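Local coordinates for DNA translocase coupling protein (Clostridium perfringens, PDB 6O1Y) that probably couples ATP binding to DNA movement as a membrane-bound, plasmid-encoded translocase of the FtsK/SpoIIIE family, here in a piece of the protein that carries the ATP-binding domain, at residues A[146-151]-A[341-346]; A[94-99]-A[324-329]. One frame throughout, in Å; residues are numbered along the deposited sequence.

Interaction 1 (A[146-151]-A[341-346]); sequences LRCILW and FYFDDD. With ATP (adenosine-5'-triphosphate), chain C.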
ATOM      1  N   LEU A 146       2.955  -6.870  -3.840  1.00 43.20           N
ATOM      2  CA  LEU A 146       4.372  -7.170  -3.657  1.00 41.25           C
ATOM      3  C   LEU A 146       4.933  -8.085  -4.714  1.00 42.09           C
ATOM      4  O   LEU A 146       5.996  -7.782  -5.257  1.00 39.52           O
ATOM      5  CB  LEU A 146       4.619  -7.719  -2.246  1.00 41.00           C
ATOM      6  CG  LEU A 146       4.401  -6.744  -1.088  1.00 43.52           C
ATOM      7  CD1 LEU A 146       4.806  -7.377   0.192  1.00 42.43           C
ATOM      8  CD2 LEU A 146       5.163  -5.433  -1.306  1.00 45.64           C
ATOM      9  N   ARG A 147       4.157  -9.131  -5.077  1.00 40.00           N
ATOM     10  CA  ARG A 147       4.425 -10.108  -6.141  1.00 40.49           C
ATOM     11  C   ARG A 147       4.510  -9.422  -7.517  1.00 45.55           C
ATOM     12  O   ARG A 147       5.277  -9.874  -8.389  1.00 45.12           O
ATOM     13  CB  ARG A 147       3.295 -11.157  -6.203  1.00 41.95           C
ATOM     14  CG  ARG A 147       3.092 -11.947  -4.931  1.00 57.96           C
ATOM     15  CD  ARG A 147       2.537 -13.314  -5.217  1.00 75.19           C
ATOM     16  NE  ARG A 147       1.216 -13.479  -4.619  1.00 95.43           N
ATOM     17  CZ  ARG A 147       0.775 -14.607  -4.071  1.00114.45           C
ATOM     18  NH1 ARG A 147       1.556 -15.681  -4.023  1.00104.03           N
ATOM     19  NH2 ARG A 147      -0.443 -14.665  -3.546  1.00100.55           N
ATOM     20  N   CYS A 148       3.672  -8.365  -7.710  1.00 42.63           N
ATOM     21  CA  CYS A 148       3.522  -7.573  -8.935  1.00 43.56           C
ATOM     22  C   CYS A 148       4.694  -6.630  -9.044  1.00 47.88           C
ATOM     23  O   CYS A 148       5.315  -6.578 -10.103  1.00 48.17           O
ATOM     24  CB  CYS A 148       2.182  -6.838  -8.927  1.00 44.97           C
ATOM     25  SG  CYS A 148       1.893  -5.731 -10.333  1.00 49.05           S
ATOM     26  N   ILE A 149       5.072  -5.964  -7.930  1.00 44.57           N
ATOM     27  CA  ILE A 149       6.266  -5.095  -7.882  1.00 44.05           C
ATOM     28  C   ILE A 149       7.483  -5.960  -8.226  1.00 46.65           C
ATOM     29  O   ILE A 149       8.276  -5.577  -9.078  1.00 46.99           O
ATOM     30  CB  ILE A 149       6.442  -4.369  -6.507  1.00 46.84           C
ATOM     31  CG1 ILE A 149       5.282  -3.400  -6.226  1.00 46.32           C
ATOM     32  CG2 ILE A 149       7.791  -3.620  -6.468  1.00 48.47           C
ATOM     33  CD1 ILE A 149       4.962  -3.259  -4.877  1.00 54.71           C
ATOM     34  N   LEU A 150       7.590  -7.141  -7.580  1.00 42.58           N
ATOM     35  CA  LEU A 150       8.625  -8.147  -7.799  1.00 42.12           C
ATOM     36  C   LEU A 150       8.676  -8.574  -9.290  1.00 47.34           C
ATOM     37  O   LEU A 150       9.715  -8.418  -9.925  1.00 47.29           O
ATOM     38  CB  LEU A 150       8.389  -9.351  -6.870  1.00 41.58           C
ATOM     39  CG  LEU A 150       9.387 -10.502  -6.952  1.00 45.21           C
ATOM     40  CD1 LEU A 150      10.827 -10.013  -6.707  1.00 44.70           C
ATOM     41  CD2 LEU A 150       9.000 -11.625  -5.989  1.00 44.71           C
ATOM     42  N   TRP A 151       7.559  -9.017  -9.862  1.00 44.88           N
ATOM     43  CA  TRP A 151       7.519  -9.402 -11.283  1.00 46.27           C
ATOM     44  C   TRP A 151       8.090  -8.316 -12.212  1.00 48.58           C
ATOM     45  O   TRP A 151       8.894  -8.634 -13.095  1.00 48.36           O
ATOM     46  CB  TRP A 151       6.090  -9.795 -11.722  1.00 45.88           C
ATOM     47  CG  TRP A 151       5.965 -10.070 -13.184  1.00 47.55           C
ATOM     48  CD1 TRP A 151       5.476  -9.224 -14.140  1.00 50.74           C
ATOM     49  CD2 TRP A 151       6.467 -11.220 -13.881  1.00 47.83           C
ATOM     50  NE1 TRP A 151       5.639  -9.776 -15.394  1.00 50.42           N
ATOM     51  CE2 TRP A 151       6.235 -11.008 -15.265  1.00 51.66           C
ATOM     52  CE3 TRP A 151       7.104 -12.409 -13.475  1.00 48.93           C
ATOM     53  CZ2 TRP A 151       6.589 -11.957 -16.240  1.00 50.09           C
ATOM     54  CZ3 TRP A 151       7.455 -13.343 -14.448  1.00 49.90           C
ATOM     55  CH2 TRP A 151       7.181 -13.118 -15.808  1.00 50.06           C
ATOM     56  N   PHE A 341      -3.676  -3.607  -9.124  1.00 53.10           N
ATOM     57  CA  PHE A 341      -3.777  -4.576 -10.210  1.00 52.53           C
ATOM     58  C   PHE A 341      -3.874  -5.954  -9.569  1.00 56.19           C
ATOM     59  O   PHE A 341      -3.294  -6.170  -8.498  1.00 55.73           O
ATOM     60  CB  PHE A 341      -2.497  -4.562 -11.081  1.00 54.64           C
ATOM     61  CG  PHE A 341      -2.134  -3.309 -11.842  1.00 56.34           C
ATOM     62  CD1 PHE A 341      -3.069  -2.664 -12.643  1.00 59.84           C
ATOM     63  CD2 PHE A 341      -0.835  -2.834 -11.843  1.00 59.02           C
ATOM     64  CE1 PHE A 341      -2.724  -1.525 -13.375  1.00 60.68           C
ATOM     65  CE2 PHE A 341      -0.483  -1.713 -12.600  1.00 62.11           C
ATOM     66  CZ  PHE A 341      -1.429  -1.065 -13.363  1.00 59.82           C
ATOM     67  N   TYR A 342      -4.610  -6.879 -10.192  1.00 52.95           N
ATOM     68  CA  TYR A 342      -4.674  -8.226  -9.661  1.00 52.44           C
ATOM     69  C   TYR A 342      -3.626  -9.032 -10.368  1.00 54.72           C
ATOM     70  O   TYR A 342      -3.688  -9.219 -11.581  1.00 54.84           O
ATOM     71  CB  TYR A 342      -6.076  -8.860  -9.723  1.00 54.12           C
ATOM     72  CG  TYR A 342      -6.108 -10.279  -9.187  1.00 57.20           C
ATOM     73  CD1 TYR A 342      -5.487 -10.609  -7.986  1.00 59.65           C
ATOM     74  CD2 TYR A 342      -6.756 -11.294  -9.883  1.00 58.52           C
ATOM     75  CE1 TYR A 342      -5.459 -11.922  -7.521  1.00 60.65           C
ATOM     76  CE2 TYR A 342      -6.767 -12.605  -9.408  1.00 59.72           C
ATOM     77  CZ  TYR A 342      -6.105 -12.917  -8.233  1.00 67.30           C
ATOM     78  OH  TYR A 342      -6.093 -14.211  -7.770  1.00 70.07           O
ATOM     79  N   PHE A 343      -2.621  -9.441  -9.609  1.00 50.41           N
ATOM     80  CA  PHE A 343      -1.497 -10.217 -10.095  1.00 49.62           C
ATOM     81  C   PHE A 343      -1.713 -11.672  -9.729  1.00 54.85           C
ATOM     82  O   PHE A 343      -1.516 -12.072  -8.585  1.00 55.43           O
ATOM     83  CB  PHE A 343      -0.171  -9.676  -9.526  1.00 51.19           C
ATOM     84  CG  PHE A 343       1.030 -10.376 -10.109  1.00 52.57           C
ATOM     85  CD1 PHE A 343       1.604 -11.465  -9.459  1.00 55.26           C
ATOM     86  CD2 PHE A 343       1.551  -9.990 -11.337  1.00 53.53           C
ATOM     87  CE1 PHE A 343       2.680 -12.143 -10.022  1.00 55.42           C
ATOM     88  CE2 PHE A 343       2.632 -10.657 -11.884  1.00 56.04           C
ATOM     89  CZ  PHE A 343       3.188 -11.732 -11.224  1.00 54.10           C
ATOM     90  N   ASP A 344      -2.143 -12.454 -10.699  1.00 52.98           N
ATOM     91  CA  ASP A 344      -2.401 -13.871 -10.536  1.00 53.76           C
ATOM     92  C   ASP A 344      -1.116 -14.671 -10.795  1.00 61.34           C
ATOM     93  O   ASP A 344      -0.629 -14.704 -11.920  1.00 61.24           O
ATOM     94  CB  ASP A 344      -3.518 -14.283 -11.496  1.00 54.99           C
ATOM     95  CG  ASP A 344      -4.425 -15.365 -10.978  1.00 65.61           C
ATOM     96  OD1 ASP A 344      -3.920 -16.298 -10.305  1.00 65.89           O
ATOM     97  OD2 ASP A 344      -5.646 -15.289 -11.246  1.00 72.03           O
ATOM     98  N   ASP A 345      -0.548 -15.267  -9.738  1.00 60.91           N
ATOM     99  CA  ASP A 345       0.675 -16.083  -9.753  1.00 62.25           C
ATOM    100  C   ASP A 345       0.617 -17.166 -10.828  1.00 68.54           C
ATOM    101  O   ASP A 345       1.544 -17.290 -11.635  1.00 68.80           O
ATOM    102  CB  ASP A 345       0.871 -16.757  -8.375  1.00 64.51           C
ATOM    103  CG  ASP A 345       2.099 -16.336  -7.597  1.00 80.13           C
ATOM    104  OD1 ASP A 345       2.619 -15.233  -7.863  1.00 80.56           O
ATOM    105  OD2 ASP A 345       2.526 -17.105  -6.699  1.00 89.16           O
ATOM    106  N   ASP A 346      -0.482 -17.940 -10.838  1.00 65.71           N
ATOM    107  CA  ASP A 346      -0.694 -19.023 -11.785  1.00 65.97           C
ATOM    108  C   ASP A 346      -1.366 -18.525 -13.086  1.00 67.78           C
ATOM    109  O   ASP A 346      -2.167 -19.242 -13.694  1.00 67.97           O
ATOM    110  CB  ASP A 346      -1.452 -20.190 -11.110  1.00 68.85           C
ATOM    111  CG  ASP A 346      -2.864 -19.870 -10.649  1.00 83.73           C
ATOM    112  OD1 ASP A 346      -3.824 -20.406 -11.255  1.00 82.34           O
ATOM    113  OD2 ASP A 346      -3.008 -19.094  -9.676  1.00 95.40           O
TER
HETATM  114  PG  ATP C 501      -0.622 -12.836   2.193  1.00118.11           P
HETATM  115  O1G ATP C 501      -0.583 -13.950   1.182  1.00118.21           O
HETATM  116  O2G ATP C 501       0.764 -12.162   2.378  1.00118.66           O
HETATM  117  O3G ATP C 501      -1.097 -13.327   3.578  1.00120.26           O
HETATM  118  PB  ATP C 501      -3.204 -11.454   1.701  1.00103.35           P
HETATM  119  O1B ATP C 501      -3.535 -10.143   2.304  1.00101.76           O
HETATM  120  O2B ATP C 501      -3.857 -12.576   2.513  1.00102.35           O
HETATM  121  O3B ATP C 501      -1.622 -11.674   1.734  1.00111.68           O
HETATM  122  PA  ATP C 501      -3.481 -12.332  -1.106  1.00 99.07           P
HETATM  123  O1A ATP C 501      -2.715 -13.562  -0.786  1.00100.26           O
HETATM  124  O2A ATP C 501      -2.614 -11.382  -1.937  1.00 99.61           O
HETATM  125  O3A ATP C 501      -3.813 -11.525   0.230  1.00101.58           O
HETATM  126  O5' ATP C 501      -4.779 -12.726  -1.995  1.00 94.28           O
HETATM  127  C5' ATP C 501      -6.130 -12.448  -1.575  1.00 89.47           C
HETATM  128  C4' ATP C 501      -7.129 -12.766  -2.664  1.00 83.66           C
HETATM  129  O4' ATP C 501      -8.081 -11.681  -2.776  1.00 79.70           O
HETATM  130  C3' ATP C 501      -6.597 -12.977  -4.081  1.00 81.33           C
HETATM  131  O3' ATP C 501      -6.119 -14.300  -4.297  1.00 80.97           O
HETATM  132  C2' ATP C 501      -7.825 -12.625  -4.921  1.00 78.41           C
HETATM  133  O2' ATP C 501      -8.797 -13.667  -4.980  1.00 77.45           O
HETATM  134  C1' ATP C 501      -8.346 -11.417  -4.144  1.00 76.90           C
HETATM  135  N9  ATP C 501      -7.706 -10.157  -4.527  1.00 74.14           N
HETATM  136  C8  ATP C 501      -6.477  -9.681  -4.148  1.00 69.59           C
HETATM  137  N7  ATP C 501      -6.103  -8.596  -4.785  1.00 68.57           N
HETATM  138  C5  ATP C 501      -7.166  -8.333  -5.635  1.00 71.84           C
HETATM  139  C6  ATP C 501      -7.369  -7.347  -6.625  1.00 72.68           C
HETATM  140  N6  ATP C 501      -6.478  -6.400  -6.918  1.00 72.88           N
HETATM  141  N1  ATP C 501      -8.522  -7.391  -7.333  1.00 72.88           N
HETATM  142  C2  ATP C 501      -9.413  -8.350  -7.052  1.00 75.64           C
HETATM  143  N3  ATP C 501      -9.331  -9.332  -6.145  1.00 77.96           N
HETATM  144  C4  ATP C 501      -8.169  -9.275  -5.473  1.00 75.34           C
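F343 lays one face of its ring against helix 142-155, over the backbone of R147 and C148, where C148 CA sits 4.1 Å from the ring centroid of F343 in a CH-pi contact. Its CG is anti to the backbone N (chi1 -175°), which carries the ring out of the loop and onto the helix. Apolar packing continues around this point: F343 CB meets C148 CB at 3.7 Å, CD1 lies beside R147 CB, and F343 CZ, at the far end of the ring, reaches W151 CB at 3.5 Å. The indole of W151 and the F343 ring meet obliquely, with planes 37° apart.

Sulfur contributes at the start of the loop. C148 SG approaches the F341 ring at its edge, 4.3 Å from CD2, and also lies obliquely beside the F343 ring.

Charge closes the far end. R147 NH1 and D345 OD2 form a salt bridge of 3.2 Å, the guanidinium and carboxylate planes being turned 59° apart; the other carboxylate oxygen, D345 OD1, is hydrogen-bonded to Y175 OH. R147 NH2 faces the ATP alpha-phosphate, 3.7 Å from O1A, so the arginine lies between D345 and the nucleotide. Y342, whose CB is directed away from the helix, runs along the adenine and ribose, its CB 3.7 Å from ATP C6.

This is the helix of the P-loop, whose V144 N bonds to ATP. The loop after strand 334-340 covers it, while W100 packs on C148, F341, F343 and W151. Helix 173-178 supplies Y175 beside R147 and F343, and L146 and I149 of the P-loop helix rest on C275 of strand 272-278.

Interaction 2 (A[94-99]-A[324-329]); sequences IPKYLP and KGRFLF. With ATP (adenosine-5'-triphosphate), chain C.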
ATOM      1  N   ILE A  94     -12.999   4.880 -10.467  1.00 66.84           N
ATOM      2  CA  ILE A  94     -11.895   3.934 -10.268  1.00 66.27           C
ATOM      3  C   ILE A  94     -12.384   2.513 -10.475  1.00 68.26           C
ATOM      4  O   ILE A  94     -13.370   2.131  -9.834  1.00 68.57           O
ATOM      5  CB  ILE A  94     -11.144   4.080  -8.912  1.00 69.75           C
ATOM      6  CG1 ILE A  94     -12.101   4.304  -7.731  1.00 70.11           C
ATOM      7  CG2 ILE A  94     -10.062   5.160  -8.986  1.00 71.23           C
ATOM      8  CD1 ILE A  94     -11.410   4.521  -6.463  1.00 81.05           C
ATOM      9  N   PRO A  95     -11.706   1.705 -11.339  1.00 63.14           N
ATOM     10  CA  PRO A  95     -12.132   0.305 -11.552  1.00 62.06           C
ATOM     11  C   PRO A  95     -12.364  -0.482 -10.263  1.00 64.08           C
ATOM     12  O   PRO A  95     -11.633  -0.295  -9.308  1.00 64.52           O
ATOM     13  CB  PRO A  95     -10.969  -0.292 -12.350  1.00 63.59           C
ATOM     14  CG  PRO A  95     -10.393   0.842 -13.064  1.00 67.89           C
ATOM     15  CD  PRO A  95     -10.530   2.029 -12.167  1.00 63.94           C
ATOM     16  N   LYS A  96     -13.396  -1.318 -10.221  1.00 59.27           N
ATOM     17  CA  LYS A  96     -13.708  -2.152  -9.055  1.00 58.60           C
ATOM     18  C   LYS A  96     -12.873  -3.451  -9.108  1.00 59.18           C
ATOM     19  O   LYS A  96     -12.781  -4.192  -8.125  1.00 58.60           O
ATOM     20  CB  LYS A  96     -15.218  -2.462  -9.007  1.00 62.21           C
ATOM     21  CG  LYS A  96     -16.084  -1.304  -8.496  1.00 85.36           C
ATOM     22  CD  LYS A  96     -17.597  -1.529  -8.746  1.00 97.77           C
ATOM     23  CE  LYS A  96     -18.065  -1.068 -10.121  1.00105.54           C
ATOM     24  NZ  LYS A  96     -19.530  -1.258 -10.310  1.00109.46           N
ATOM     25  N   TYR A  97     -12.272  -3.709 -10.272  1.00 53.87           N
ATOM     26  CA  TYR A  97     -11.421  -4.848 -10.572  1.00 53.66           C
ATOM     27  C   TYR A  97     -10.533  -4.470 -11.770  1.00 58.13           C
ATOM     28  O   TYR A  97     -11.020  -3.916 -12.768  1.00 58.12           O
ATOM     29  CB  TYR A  97     -12.270  -6.104 -10.844  1.00 55.24           C
ATOM     30  CG  TYR A  97     -11.504  -7.302 -11.364  1.00 58.86           C
ATOM     31  CD1 TYR A  97     -10.701  -8.059 -10.519  1.00 60.86           C
ATOM     32  CD2 TYR A  97     -11.616  -7.705 -12.694  1.00 60.51           C
ATOM     33  CE1 TYR A  97      -9.990  -9.163 -10.990  1.00 61.80           C
ATOM     34  CE2 TYR A  97     -10.911  -8.811 -13.177  1.00 62.16           C
ATOM     35  CZ  TYR A  97     -10.109  -9.549 -12.314  1.00 71.18           C
ATOM     36  OH  TYR A  97      -9.412 -10.663 -12.742  1.00 72.52           O
ATOM     37  N   LEU A  98      -9.225  -4.763 -11.665  1.00 53.71           N
ATOM     38  CA  LEU A  98      -8.260  -4.450 -12.714  1.00 52.12           C
ATOM     39  C   LEU A  98      -7.159  -5.520 -12.723  1.00 56.87           C
ATOM     40  O   LEU A  98      -6.387  -5.565 -11.779  1.00 56.75           O
ATOM     41  CB  LEU A  98      -7.699  -3.039 -12.423  1.00 51.38           C
ATOM     42  CG  LEU A  98      -6.711  -2.397 -13.375  1.00 54.78           C
ATOM     43  CD1 LEU A  98      -7.283  -2.250 -14.757  1.00 55.10           C
ATOM     44  CD2 LEU A  98      -6.335  -1.047 -12.881  1.00 54.50           C
ATOM     45  N   PRO A  99      -7.068  -6.423 -13.723  1.00 54.88           N
ATOM     46  CA  PRO A  99      -5.990  -7.427 -13.692  1.00 54.66           C
ATOM     47  C   PRO A  99      -4.648  -6.852 -14.128  1.00 59.63           C
ATOM     48  O   PRO A  99      -4.577  -5.759 -14.699  1.00 59.32           O
ATOM     49  CB  PRO A  99      -6.468  -8.480 -14.692  1.00 56.33           C
ATOM     50  CG  PRO A  99      -7.192  -7.686 -15.709  1.00 61.07           C
ATOM     51  CD  PRO A  99      -7.892  -6.570 -14.942  1.00 56.80           C
ATOM     52  N   LYS A 324     -12.393  -5.497  -3.141  1.00 57.69           N
ATOM     53  CA  LYS A 324     -11.196  -6.352  -3.183  1.00 56.57           C
ATOM     54  C   LYS A 324     -10.151  -5.754  -4.080  1.00 58.22           C
ATOM     55  O   LYS A 324     -10.376  -5.594  -5.289  1.00 57.51           O
ATOM     56  CB  LYS A 324     -11.531  -7.761  -3.674  1.00 58.72           C
ATOM     57  CG  LYS A 324     -10.928  -8.867  -2.818  1.00 70.45           C
ATOM     58  CD  LYS A 324     -11.788 -10.141  -2.885  1.00 83.30           C
ATOM     59  CE  LYS A 324     -13.175 -10.029  -2.256  1.00 80.46           C
ATOM     60  NZ  LYS A 324     -14.148 -10.953  -2.887  1.00 66.73           N
ATOM     61  N   GLY A 325      -9.045  -5.365  -3.459  1.00 53.80           N
ATOM     62  CA  GLY A 325      -7.909  -4.763  -4.146  1.00 52.72           C
ATOM     63  C   GLY A 325      -7.900  -3.255  -4.095  1.00 53.89           C
ATOM     64  O   GLY A 325      -7.050  -2.631  -4.737  1.00 54.09           O
ATOM     65  N   ARG A 326      -8.847  -2.656  -3.349  1.00 47.78           N
ATOM     66  CA  ARG A 326      -8.914  -1.205  -3.199  1.00 46.99           C
ATOM     67  C   ARG A 326      -8.093  -0.830  -1.973  1.00 51.42           C
ATOM     68  O   ARG A 326      -8.377  -1.256  -0.835  1.00 51.97           O
ATOM     69  CB  ARG A 326     -10.363  -0.697  -3.120  1.00 46.80           C
ATOM     70  CG  ARG A 326     -10.549   0.808  -3.223  1.00 49.86           C
ATOM     71  CD  ARG A 326     -10.320   1.388  -4.614  1.00 58.29           C
ATOM     72  NE  ARG A 326     -11.121   0.808  -5.706  1.00 56.69           N
ATOM     73  CZ  ARG A 326     -12.384   1.118  -5.978  1.00 68.32           C
ATOM     74  NH1 ARG A 326     -13.071   1.916  -5.169  1.00 62.65           N
ATOM     75  NH2 ARG A 326     -12.994   0.576  -7.018  1.00 54.16           N
ATOM     76  N   PHE A 327      -7.015  -0.081  -2.247  1.00 46.59           N
ATOM     77  CA  PHE A 327      -6.033   0.379  -1.279  1.00 44.23           C
ATOM     78  C   PHE A 327      -5.933   1.878  -1.210  1.00 46.60           C
ATOM     79  O   PHE A 327      -6.486   2.628  -2.017  1.00 44.72           O
ATOM     80  CB  PHE A 327      -4.644  -0.197  -1.633  1.00 45.01           C
ATOM     81  CG  PHE A 327      -4.471  -1.641  -1.260  1.00 45.50           C
ATOM     82  CD1 PHE A 327      -4.781  -2.646  -2.158  1.00 47.60           C
ATOM     83  CD2 PHE A 327      -4.038  -1.998   0.004  1.00 48.09           C
ATOM     84  CE1 PHE A 327      -4.666  -3.985  -1.798  1.00 48.58           C
ATOM     85  CE2 PHE A 327      -3.937  -3.338   0.368  1.00 51.47           C
ATOM     86  CZ  PHE A 327      -4.260  -4.324  -0.536  1.00 48.85           C
ATOM     87  N   LEU A 328      -5.190   2.298  -0.223  1.00 44.81           N
ATOM     88  CA  LEU A 328      -4.803   3.663  -0.025  1.00 45.73           C
ATOM     89  C   LEU A 328      -3.314   3.691  -0.322  1.00 50.71           C
ATOM     90  O   LEU A 328      -2.616   2.678  -0.163  1.00 49.32           O
ATOM     91  CB  LEU A 328      -5.086   4.106   1.412  1.00 45.81           C
ATOM     92  CG  LEU A 328      -6.497   4.550   1.663  1.00 50.18           C
ATOM     93  CD1 LEU A 328      -6.645   4.981   3.052  1.00 50.85           C
ATOM     94  CD2 LEU A 328      -6.883   5.710   0.754  1.00 52.74           C
ATOM     95  N   PHE A 329      -2.840   4.846  -0.767  1.00 48.70           N
ATOM     96  CA  PHE A 329      -1.453   5.058  -1.126  1.00 48.57           C
ATOM     97  C   PHE A 329      -0.956   6.358  -0.525  1.00 54.38           C
ATOM     98  O   PHE A 329      -1.511   7.411  -0.809  1.00 55.28           O
ATOM     99  CB  PHE A 329      -1.326   5.074  -2.666  1.00 49.64           C
ATOM    100  CG  PHE A 329       0.077   5.294  -3.172  1.00 50.24           C
ATOM    101  CD1 PHE A 329       0.970   4.235  -3.269  1.00 52.27           C
ATOM    102  CD2 PHE A 329       0.512   6.562  -3.534  1.00 51.60           C
ATOM    103  CE1 PHE A 329       2.275   4.442  -3.714  1.00 52.50           C
ATOM    104  CE2 PHE A 329       1.811   6.764  -3.994  1.00 54.04           C
ATOM    105  CZ  PHE A 329       2.685   5.704  -4.072  1.00 51.74           C
TER
HETATM  106  PG  ATP C 501      -0.622 -12.836   2.193  1.00118.11           P
HETATM  107  O1G ATP C 501      -0.583 -13.950   1.182  1.00118.21           O
HETATM  108  O2G ATP C 501       0.764 -12.162   2.378  1.00118.66           O
HETATM  109  O3G ATP C 501      -1.097 -13.327   3.578  1.00120.26           O
HETATM  110  PB  ATP C 501      -3.204 -11.454   1.701  1.00103.35           P
HETATM  111  O1B ATP C 501      -3.535 -10.143   2.304  1.00101.76           O
HETATM  112  O2B ATP C 501      -3.857 -12.576   2.513  1.00102.35           O
HETATM  113  O3B ATP C 501      -1.622 -11.674   1.734  1.00111.68           O
HETATM  114  PA  ATP C 501      -3.481 -12.332  -1.106  1.00 99.07           P
HETATM  115  O1A ATP C 501      -2.715 -13.562  -0.786  1.00100.26           O
HETATM  116  O2A ATP C 501      -2.614 -11.382  -1.937  1.00 99.61           O
HETATM  117  O3A ATP C 501      -3.813 -11.525   0.230  1.00101.58           O
HETATM  118  O5' ATP C 501      -4.779 -12.726  -1.995  1.00 94.28           O
HETATM  119  C5' ATP C 501      -6.130 -12.448  -1.575  1.00 89.47           C
HETATM  120  C4' ATP C 501      -7.129 -12.766  -2.664  1.00 83.66           C
HETATM  121  O4' ATP C 501      -8.081 -11.681  -2.776  1.00 79.70           O
HETATM  122  C3' ATP C 501      -6.597 -12.977  -4.081  1.00 81.33           C
HETATM  123  O3' ATP C 501      -6.119 -14.300  -4.297  1.00 80.97           O
HETATM  124  C2' ATP C 501      -7.825 -12.625  -4.921  1.00 78.41           C
HETATM  125  O2' ATP C 501      -8.797 -13.667  -4.980  1.00 77.45           O
HETATM  126  C1' ATP C 501      -8.346 -11.417  -4.144  1.00 76.90           C
HETATM  127  N9  ATP C 501      -7.706 -10.157  -4.527  1.00 74.14           N
HETATM  128  C8  ATP C 501      -6.477  -9.681  -4.148  1.00 69.59           C
HETATM  129  N7  ATP C 501      -6.103  -8.596  -4.785  1.00 68.57           N
HETATM  130  C5  ATP C 501      -7.166  -8.333  -5.635  1.00 71.84           C
HETATM  131  C6  ATP C 501      -7.369  -7.347  -6.625  1.00 72.68           C
HETATM  132  N6  ATP C 501      -6.478  -6.400  -6.918  1.00 72.88           N
HETATM  133  N1  ATP C 501      -8.522  -7.391  -7.333  1.00 72.88           N
HETATM  134  C2  ATP C 501      -9.413  -8.350  -7.052  1.00 75.64           C
HETATM  135  N3  ATP C 501      -9.331  -9.332  -6.145  1.00 77.96           N
HETATM  136  C4  ATP C 501      -8.169  -9.275  -5.473  1.00 75.34           C
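R326, the first residue of strand 326-331, reaches out of the beta hairpin formed with strand 334-340 and meets the backbone of I94, P95 and K96 in the loop ahead of strand 111-116. The hairpin belongs to the mixed sheet of a P-loop NTPase domain of the FtsK/SpoIIIE family.

From CB, which points toward the loop, the chain passes through CG and bends there (chi2 72°), then bends again at the next torsion, bringing one face of the guanidinium against I94. R326 CD lies 3.8 Å from I94 CD1. NE is held by Q339 OE1 of the partner strand. At CZ the guanidinium begins to be covered: I94 CD1 sits over that face, offset toward its rim and 3.3 Å from R326 NH1. NH1 also has a weak hydrogen bond to Q337 OE1. The two bonds from strand 334-340, one of them weak, would limit rotation of the group, and NH2 turns to the loop.

Around the NH2 end, K96 CA stands at the edge of the guanidinium, 3.5 Å from NH2, and the aliphatic K96 CG lies a little farther off.

On the nucleotide side the neighbouring Y97, K324 and G325 line the adenine. Y97 turns the edge of its ring to the base, CD1 3.7 Å from ATP C2, and K324 CB passes ATP N3 at 3.7 Å. G325, with no side chain, brings its CA 3.5 Å from ATP N6.

The one hydrogen bond between the segments runs from R326 NH2 to P95 O, 2.8 Å long with an angle of 144° at the hydrogen; the nitrogen stands 52° out of the carbonyl plane.

How the interactions relate
From the N terminus the chain passes 94-99, then 146-151 on the P-loop helix, then 324-329 and finally 341-346. Interaction 2 closes a loop of 224 residues between 94-99 and 324-329, and interaction 1 one of 189 residues between 146-151 and 341-346; the two cross, each taking one end inside the other's loop. They are joined directly, since Y342 N lies 2.7 Å from L98 O, a probable hydrogen bond, and F341 packs on L98. Together they tie the incoming loop and the late hairpin 326-340 to the P-loop helix, with both contacts touching the same ATP.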